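Local coordinates for protein cadherin-23 (Mus musculus, PDB 5UZ8) that probably mediates calcium-dependent adhesion, as cadherins do, and is linked to mechanotransduction in hearing, with calcium ions bound at the linkers between its extracellular repeats, at residues T28-A33 and V102-V107; V58-E61 and K67-A70; V138-A143 and A149-S154. All coordinates share one frame; numbering follows the deposited sequence.

Contact 1: T28-A33 and V102-V107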
loop_
_atom_site.group_PDB
_atom_site.type_symbol
_atom_site.label_atom_id
_atom_site.label_comp_id
_atom_site.label_asym_id
_atom_site.label_seq_id
_atom_site.Cartn_x
_atom_site.Cartn_y
_atom_site.Cartn_z
ATOM N N THR A 28 -14.210 3.362 39.076
ATOM C CA THR A 28 -15.025 4.462 39.556
ATOM C C THR A 28 -15.131 5.502 38.454
ATOM O O THR A 28 -14.114 5.967 37.916
ATOM C CB THR A 28 -14.439 5.104 40.822
ATOM O OG1 THR A 28 -14.469 4.157 41.896
ATOM C CG2 THR A 28 -15.218 6.342 41.225
ATOM N N LEU A 29 -16.359 5.835 38.096
ATOM C CA LEU A 29 -16.604 6.787 37.029
ATOM C C LEU A 29 -16.916 8.181 37.575
ATOM O O LEU A 29 -16.492 9.171 36.998
ATOM C CB LEU A 29 -17.736 6.319 36.167
ATOM C CG LEU A 29 -17.573 4.933 35.553
ATOM C CD1 LEU A 29 -18.787 4.669 34.677
ATOM C CD2 LEU A 29 -16.284 4.808 34.775
ATOM N N ILE A 30 -17.681 8.245 38.653
ATOM C CA ILE A 30 -18.017 9.506 39.300
ATOM C C ILE A 30 -18.510 9.172 40.678
ATOM O O ILE A 30 -19.035 8.099 40.896
ATOM C CB ILE A 30 -19.078 10.295 38.500
ATOM C CG1 ILE A 30 -19.234 11.727 39.038
ATOM C CG2 ILE A 30 -20.433 9.559 38.410
ATOM C CD1 ILE A 30 -20.054 12.589 38.083
ATOM N N ALA A 31 -18.315 10.085 41.622
ATOM C CA ALA A 31 -18.895 9.930 42.941
ATOM C C ALA A 31 -19.658 11.169 43.300
ATOM O O ALA A 31 -19.102 12.263 43.237
ATOM C CB ALA A 31 -17.818 9.675 43.962
ATOM N N VAL A 32 -20.931 10.989 43.623
ATOM C CA VAL A 32 -21.804 12.094 44.008
ATOM C C VAL A 32 -22.278 11.864 45.431
ATOM O O VAL A 32 -22.157 10.757 45.963
ATOM C CB VAL A 32 -22.994 12.243 43.054
ATOM C CG1 VAL A 32 -22.528 12.357 41.618
ATOM C CG2 VAL A 32 -23.980 11.099 43.204
ATOM N N ALA A 33 -22.835 12.903 46.048
ATOM C CA ALA A 33 -23.283 12.816 47.407
ATOM C C ALA A 33 -24.407 13.807 47.632
ATOM O O ALA A 33 -24.388 14.916 47.082
ATOM C CB ALA A 33 -22.142 13.109 48.379
ATOM N N VAL A 102 -26.765 13.289 35.498
ATOM C CA VAL A 102 -25.335 13.075 35.342
ATOM C C VAL A 102 -25.022 12.903 33.865
ATOM O O VAL A 102 -25.747 12.205 33.140
ATOM C CB VAL A 102 -24.819 11.862 36.159
ATOM C CG1 VAL A 102 -23.313 11.683 35.965
ATOM C CG2 VAL A 102 -25.108 12.051 37.649
ATOM N N TYR A 103 -23.939 13.547 33.436
ATOM C CA TYR A 103 -23.488 13.472 32.040
ATOM C C TYR A 103 -22.012 13.024 32.040
ATOM O O TYR A 103 -21.124 13.818 32.373
ATOM C CB TYR A 103 -23.636 14.818 31.332
ATOM C CG TYR A 103 -25.027 15.440 31.374
ATOM C CD1 TYR A 103 -26.060 14.961 30.579
ATOM C CD2 TYR A 103 -25.300 16.528 32.193
ATOM C CE1 TYR A 103 -27.330 15.531 30.604
ATOM C CE2 TYR A 103 -26.566 17.087 32.248
ATOM C CZ TYR A 103 -27.572 16.596 31.456
ATOM O OH TYR A 103 -28.804 17.204 31.490
ATOM N N LEU A 104 -21.762 11.768 31.666
ATOM C CA LEU A 104 -20.399 11.283 31.565
ATOM C C LEU A 104 -19.915 11.402 30.129
ATOM O O LEU A 104 -20.508 10.826 29.203
ATOM C CB LEU A 104 -20.262 9.837 32.069
ATOM C CG LEU A 104 -20.716 9.569 33.487
ATOM C CD1 LEU A 104 -20.569 8.071 33.779
ATOM C CD2 LEU A 104 -19.962 10.417 34.489
ATOM N N GLU A 105 -18.843 12.161 29.958
ATOM C CA GLU A 105 -18.290 12.505 28.651
ATOM C C GLU A 105 -17.256 11.447 28.291
ATOM O O GLU A 105 -16.210 11.355 28.922
ATOM C CB GLU A 105 -17.634 13.880 28.734
ATOM C CG GLU A 105 -17.003 14.421 27.451
ATOM C CD GLU A 105 -16.540 15.864 27.611
ATOM O OE1 GLU A 105 -16.510 16.387 28.741
ATOM O OE2 GLU A 105 -16.227 16.496 26.608
ATOM N N ILE A 106 -17.567 10.621 27.305
ATOM C CA ILE A 106 -16.644 9.551 26.931
ATOM C C ILE A 106 -15.484 10.144 26.117
ATOM O O ILE A 106 -15.691 10.978 25.232
ATOM C CB ILE A 106 -17.368 8.403 26.195
ATOM C CG1 ILE A 106 -18.577 7.901 26.992
ATOM C CG2 ILE A 106 -16.429 7.241 25.950
ATOM C CD1 ILE A 106 -18.260 7.623 28.448
ATOM N N VAL A 107 -14.264 9.699 26.415
ATOM C CA VAL A 107 -13.049 10.232 25.795
ATOM C C VAL A 107 -12.476 9.157 24.886
ATOM O O VAL A 107 -12.290 8.008 25.305
ATOM C CB VAL A 107 -12.021 10.581 26.859
ATOM C CG1 VAL A 107 -10.719 11.069 26.237
ATOM C CG2 VAL A 107 -12.598 11.638 27.791
#
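The hydrophobic core of a cadherin repeat, where two beta sheets lie face to face, is met here through L29 and I30 on one sheet and V102 and L104 on the other. L104 is the residue that both neighbours share. Its two methyls divide the work: CD1 meets CD1 of L29 at 3.9 Å, while CD2 sits 4.0 Å from CG2 of I30. The leucine side chains of L29 and L104 cross at about a right angle, and CD1 of L104 lies against both CD1 and CB of L29. Farther along, CD1 of I30 reaches CG1 of V102 at 4.0 Å, these two side chains sliding past each other in opposite directions. That reach follows from the extended form of I30, with CG1 anti to the backbone N (chi1 -169°) and CD1 carried straight on, which sends the long branch across the gap and turns the short CG2 branch to L104.

This is the packing between the two sheets of the Greek-key sandwich of a cadherin repeat: the segments 28-32 and 102-107 run roughly antiparallel (155°), with axes 8.9 Å apart at their closest, a spacing bridged by side chains without a hydrogen bond. A classic beta bulge assists on the first strand, since L29 and I30 both face V68 of the adjoining strand, and the bulge lets two successive residues direct their side chains into the core. Replacing L104 with an alanine would probably open a gap beside CD1 of L29 and CG2 of I30, leaving I30 held to this strand through V102 alone. Around this cluster, V19 of strand 15-20 also packs on L29, Y15 on I30, and F84 and V86 of strand 81-89 on V102.

Contact 2: V58-E61 and K67-A70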
loop_
_atom_site.group_PDB
_atom_site.type_symbol
_atom_site.label_atom_id
_atom_site.label_comp_id
_atom_site.label_asym_id
_atom_site.label_seq_id
_atom_site.Cartn_x
_atom_site.Cartn_y
_atom_site.Cartn_z
ATOM N N VAL A 58 -23.218 1.607 33.580
ATOM C CA VAL A 58 -22.962 2.171 34.889
ATOM C C VAL A 58 -23.855 1.565 35.958
ATOM O O VAL A 58 -24.962 1.081 35.677
ATOM C CB VAL A 58 -23.170 3.712 34.902
ATOM C CG1 VAL A 58 -22.452 4.379 33.753
ATOM C CG2 VAL A 58 -24.645 4.063 34.833
ATOM N N GLN A 59 -23.354 1.559 37.189
ATOM C CA GLN A 59 -24.148 1.141 38.322
ATOM C C GLN A 59 -23.569 1.747 39.592
ATOM O O GLN A 59 -22.375 2.069 39.642
ATOM C CB GLN A 59 -24.179 -0.386 38.441
ATOM C CG GLN A 59 -22.822 -0.998 38.780
ATOM C CD GLN A 59 -22.828 -2.487 38.570
ATOM O OE1 GLN A 59 -22.850 -2.941 37.438
ATOM N NE2 GLN A 59 -22.817 -3.258 39.660
ATOM N N LEU A 60 -24.404 1.864 40.616
ATOM C CA LEU A 60 -23.911 2.304 41.919
ATOM C C LEU A 60 -23.127 1.123 42.473
ATOM O O LEU A 60 -23.563 -0.008 42.310
ATOM C CB LEU A 60 -25.065 2.662 42.852
ATOM C CG LEU A 60 -25.691 4.022 42.476
ATOM C CD1 LEU A 60 -27.090 4.152 43.050
ATOM C CD2 LEU A 60 -24.811 5.150 42.989
ATOM N N GLU A 61 -21.990 1.370 43.117
ATOM C CA GLU A 61 -21.325 0.288 43.871
ATOM C C GLU A 61 -22.276 -0.327 44.897
ATOM O O GLU A 61 -22.427 -1.571 44.964
ATOM C CB GLU A 61 -20.074 0.792 44.546
ATOM C CG GLU A 61 -19.272 -0.298 45.240
ATOM C CD GLU A 61 -17.905 0.223 45.577
ATOM O OE1 GLU A 61 -16.965 -0.014 44.773
ATOM O OE2 GLU A 61 -17.821 0.989 46.562
ATOM N N LYS A 67 -21.292 6.375 44.805
ATOM C CA LYS A 67 -20.170 5.995 43.965
ATOM C C LYS A 67 -20.651 5.195 42.757
ATOM O O LYS A 67 -21.204 4.116 42.927
ATOM C CB LYS A 67 -19.145 5.183 44.749
ATOM C CG LYS A 67 -17.901 4.926 43.909
ATOM C CD LYS A 67 -17.019 3.840 44.504
ATOM C CE LYS A 67 -16.354 4.270 45.785
ATOM N NZ LYS A 67 -15.796 3.027 46.401
ATOM N N VAL A 68 -20.408 5.700 41.552
ATOM C CA VAL A 68 -20.865 5.069 40.323
ATOM C C VAL A 68 -19.648 4.448 39.656
ATOM O O VAL A 68 -18.630 5.128 39.446
ATOM C CB VAL A 68 -21.520 6.086 39.373
ATOM C CG1 VAL A 68 -21.928 5.417 38.066
ATOM C CG2 VAL A 68 -22.724 6.742 40.060
ATOM N N ILE A 69 -19.777 3.162 39.351
ATOM C CA ILE A 69 -18.713 2.376 38.735
ATOM C C ILE A 69 -19.148 1.837 37.372
ATOM O O ILE A 69 -20.342 1.752 37.060
ATOM C CB ILE A 69 -18.261 1.216 39.645
ATOM C CG1 ILE A 69 -19.379 0.157 39.804
ATOM C CG2 ILE A 69 -17.818 1.754 40.998
ATOM C CD1 ILE A 69 -19.063 -1.013 40.724
ATOM N N ALA A 70 -18.156 1.475 36.571
ATOM C CA ALA A 70 -18.387 0.841 35.287
ATOM C C ALA A 70 -19.010 -0.566 35.423
ATOM O O ALA A 70 -18.573 -1.386 36.238
ATOM C CB ALA A 70 -17.081 0.786 34.484
#
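K67 and E61 form a salt bridge at the turn end of this hairpin, NZ of K67 lying 2.9 Å from OE2 of E61. The ammonium meets the syn side of that oxygen, 22° out of the carboxylate plane. The two side chains lie alongside each other and point the same way; both leave the backbone with CG anti to N (chi1 -175° in E61, -173° in K67), and a bend at chi3 of the lysine completes the approach. Next to this pair the backbone N of E61 donates to O of K67 at 2.9 Å. Farther in, Q59 and I69 exchange two bonds: N of I69 gives to O of Q59 at 2.8 Å, and N of Q59 to O of I69 at 3.0 Å.

This pattern is that of an antiparallel beta hairpin, with Q59 and I69 as the hydrogen-bonded pair and L60 and V68 as a non-hydrogen-bonded one; strand 58-60 forms an edge of its sheet. The hairpin has two unlike faces. On the one carrying Q59 and I69, CG of the glutamine rests 3.8 Å from CG1 of the isoleucine, aliphatic part against aliphatic part. On the one carrying L60 and V68, the valine splits its branches, CG2 touching CD2 of L60 at 3.9 Å and CG1 reaching CB of V58 at 3.8 Å. This second face turns into the repeat, where L49 of strand 46-53 packs on V58 and L60, and F84 of strand 81-89 on V58 and V68.

Contact 3: V138-A143 and A149-S154. With CA (calcium ion), chain I.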
loop_
_atom_site.group_PDB
_atom_site.type_symbol
_atom_site.label_atom_id
_atom_site.label_comp_id
_atom_site.label_asym_id
_atom_site.label_seq_id
_atom_site.Cartn_x
_atom_site.Cartn_y
_atom_site.Cartn_z
ATOM N N VAL A 138 -3.453 4.266 -2.759
ATOM C CA VAL A 138 -3.799 3.391 -1.658
ATOM C C VAL A 138 -4.603 4.196 -0.643
ATOM O O VAL A 138 -4.356 5.392 -0.457
ATOM C CB VAL A 138 -2.567 2.743 -1.020
ATOM C CG1 VAL A 138 -1.775 1.989 -2.083
ATOM C CG2 VAL A 138 -1.700 3.730 -0.259
ATOM N N THR A 139 -5.569 3.536 0.004
ATOM C CA THR A 139 -6.377 4.194 1.016
ATOM C C THR A 139 -6.559 3.246 2.203
ATOM O O THR A 139 -6.940 2.067 2.026
ATOM C CB THR A 139 -7.769 4.572 0.456
ATOM O OG1 THR A 139 -7.641 5.448 -0.683
ATOM C CG2 THR A 139 -8.626 5.230 1.522
ATOM N N ALA A 140 -6.307 3.776 3.390
ATOM C CA ALA A 140 -6.666 3.145 4.659
ATOM C C ALA A 140 -7.710 4.003 5.388
ATOM O O ALA A 140 -7.855 5.181 5.082
ATOM C CB ALA A 140 -5.429 3.001 5.501
ATOM N N THR A 141 -8.460 3.409 6.320
ATOM C CA THR A 141 -9.410 4.160 7.122
ATOM C C THR A 141 -9.144 3.902 8.582
ATOM O O THR A 141 -8.595 2.852 8.938
ATOM C CB THR A 141 -10.839 3.760 6.825
ATOM O OG1 THR A 141 -11.011 2.369 7.116
ATOM C CG2 THR A 141 -11.182 4.042 5.366
ATOM N N ASP A 142 -9.525 4.847 9.423
ATOM C CA ASP A 142 -9.263 4.732 10.860
ATOM C C ASP A 142 -10.537 5.132 11.626
ATOM O O ASP A 142 -11.046 6.237 11.479
ATOM C CB ASP A 142 -8.090 5.593 11.247
ATOM C CG ASP A 142 -7.580 5.309 12.664
ATOM O OD1 ASP A 142 -8.355 5.479 13.635
ATOM O OD2 ASP A 142 -6.364 5.040 12.841
ATOM N N ALA A 143 -11.018 4.216 12.453
ATOM C CA ALA A 143 -12.281 4.382 13.181
ATOM C C ALA A 143 -12.266 5.304 14.413
ATOM O O ALA A 143 -13.329 5.599 14.947
ATOM C CB ALA A 143 -12.809 2.998 13.567
ATOM N N ALA A 149 -7.263 9.480 14.288
ATOM C CA ALA A 149 -7.766 8.935 13.009
ATOM C C ALA A 149 -7.147 9.616 11.769
ATOM O O ALA A 149 -7.562 9.317 10.631
ATOM C CB ALA A 149 -9.287 9.050 12.966
ATOM N N LEU A 150 -6.178 10.508 11.979
ATOM C CA LEU A 150 -5.432 11.086 10.889
ATOM C C LEU A 150 -4.349 10.105 10.495
ATOM O O LEU A 150 -3.697 9.541 11.371
ATOM C CB LEU A 150 -4.806 12.414 11.268
ATOM C CG LEU A 150 -5.794 13.524 11.588
ATOM C CD1 LEU A 150 -5.047 14.827 11.846
ATOM C CD2 LEU A 150 -6.766 13.691 10.415
ATOM N N ILE A 151 -4.190 9.910 9.187
ATOM C CA ILE A 151 -3.337 8.883 8.604
ATOM C C ILE A 151 -2.189 9.504 7.793
ATOM O O ILE A 151 -2.407 10.372 6.986
ATOM C CB ILE A 151 -4.166 7.949 7.718
ATOM C CG1 ILE A 151 -5.167 7.199 8.600
ATOM C CG2 ILE A 151 -3.277 6.954 6.955
ATOM C CD1 ILE A 151 -6.172 6.398 7.813
ATOM N N GLU A 152 -0.970 9.033 8.039
ATOM C CA GLU A 152 0.231 9.437 7.318
ATOM C C GLU A 152 0.707 8.196 6.532
ATOM O O GLU A 152 0.987 7.170 7.140
ATOM C CB GLU A 152 1.275 9.871 8.352
ATOM C CG GLU A 152 2.655 10.201 7.836
ATOM C CD GLU A 152 3.556 10.852 8.876
ATOM O OE1 GLU A 152 3.332 10.728 10.103
ATOM O OE2 GLU A 152 4.515 11.519 8.460
ATOM N N TYR A 153 0.711 8.281 5.196
ATOM C CA TYR A 153 1.227 7.227 4.316
ATOM C C TYR A 153 2.718 7.327 4.087
ATOM O O TYR A 153 3.282 8.419 4.012
ATOM C CB TYR A 153 0.520 7.252 2.964
ATOM C CG TYR A 153 -0.961 7.015 3.113
ATOM C CD1 TYR A 153 -1.458 5.750 3.337
ATOM C CD2 TYR A 153 -1.859 8.050 3.063
ATOM C CE1 TYR A 153 -2.820 5.519 3.489
ATOM C CE2 TYR A 153 -3.217 7.832 3.251
ATOM C CZ TYR A 153 -3.687 6.526 3.432
ATOM O OH TYR A 153 -5.035 6.271 3.656
ATOM N N SER A 154 3.368 6.185 3.985
ATOM C CA SER A 154 4.782 6.148 3.618
ATOM C C SER A 154 5.070 4.850 2.844
ATOM O O SER A 154 4.229 3.975 2.762
ATOM C CB SER A 154 5.666 6.251 4.849
ATOM O OG SER A 154 5.441 5.160 5.727
HETATM CA CA CA I . -6.350 5.172 15.247
#
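D142, packed against A149, grips a calcium ion with both carboxylate oxygens, OD1 at 2.6 Å and OD2 at 2.4 Å. With CG anti to the backbone N (chi1 -168°), the carboxylate lies so that the alpha carbon (CA) of A149 is 3.6 Å from OD1 of D142. N110, N112, D144, F148 and D193 complete the site, which thus draws on both the linker and the repeat that follows it.

Hydrogen bonding is carried by Y153. Its OH accepts the backbone N-H of A140 at 2.8 Å in an almost straight bond (174°), the donor lying at the ring edge and in its plane. The carbonyl O of V138 stands over one face of the same ring.

Among the apolar contacts, CG2 of V138 touches CD1 of the tyrosine ring, and CB of A140 lies 4.1 Å from CE1 of Y153 and 4.2 Å from CD1 of I151. That I151 methyl also comes close against a carbonyl oxygen, CD1 being 3.4 Å from O of A140. A191 of strand 184-193 and F116 of strand 115-116 pack around this core.

The bidentate grip probably limits the carboxylate's rotation, while the phenol supplies a buried backbone N-H with an acceptor that crosses from one sheet of the cadherin sandwich to the other.

Three ways of joining strands appear together in this chain. Contacts 1 and 2 belong to one cadherin repeat and share a sheet, strands 28-35 and 66-70 being neighbours in it: N of L29 lies 2.7 Å from O of V68, a probable hydrogen bond. Contact 1 is wholly buried and apolar, joining sheet to sheet; contact 2, nested within the loop that contact 1 closes, works within a sheet, with backbone bonds inside and a charged pair at its more exposed end. Contact 3 lies in the next repeat, with about 33 Å between its centre and that of contact 1. It too spans two sheets, but adds a polar bond and ends at calcium.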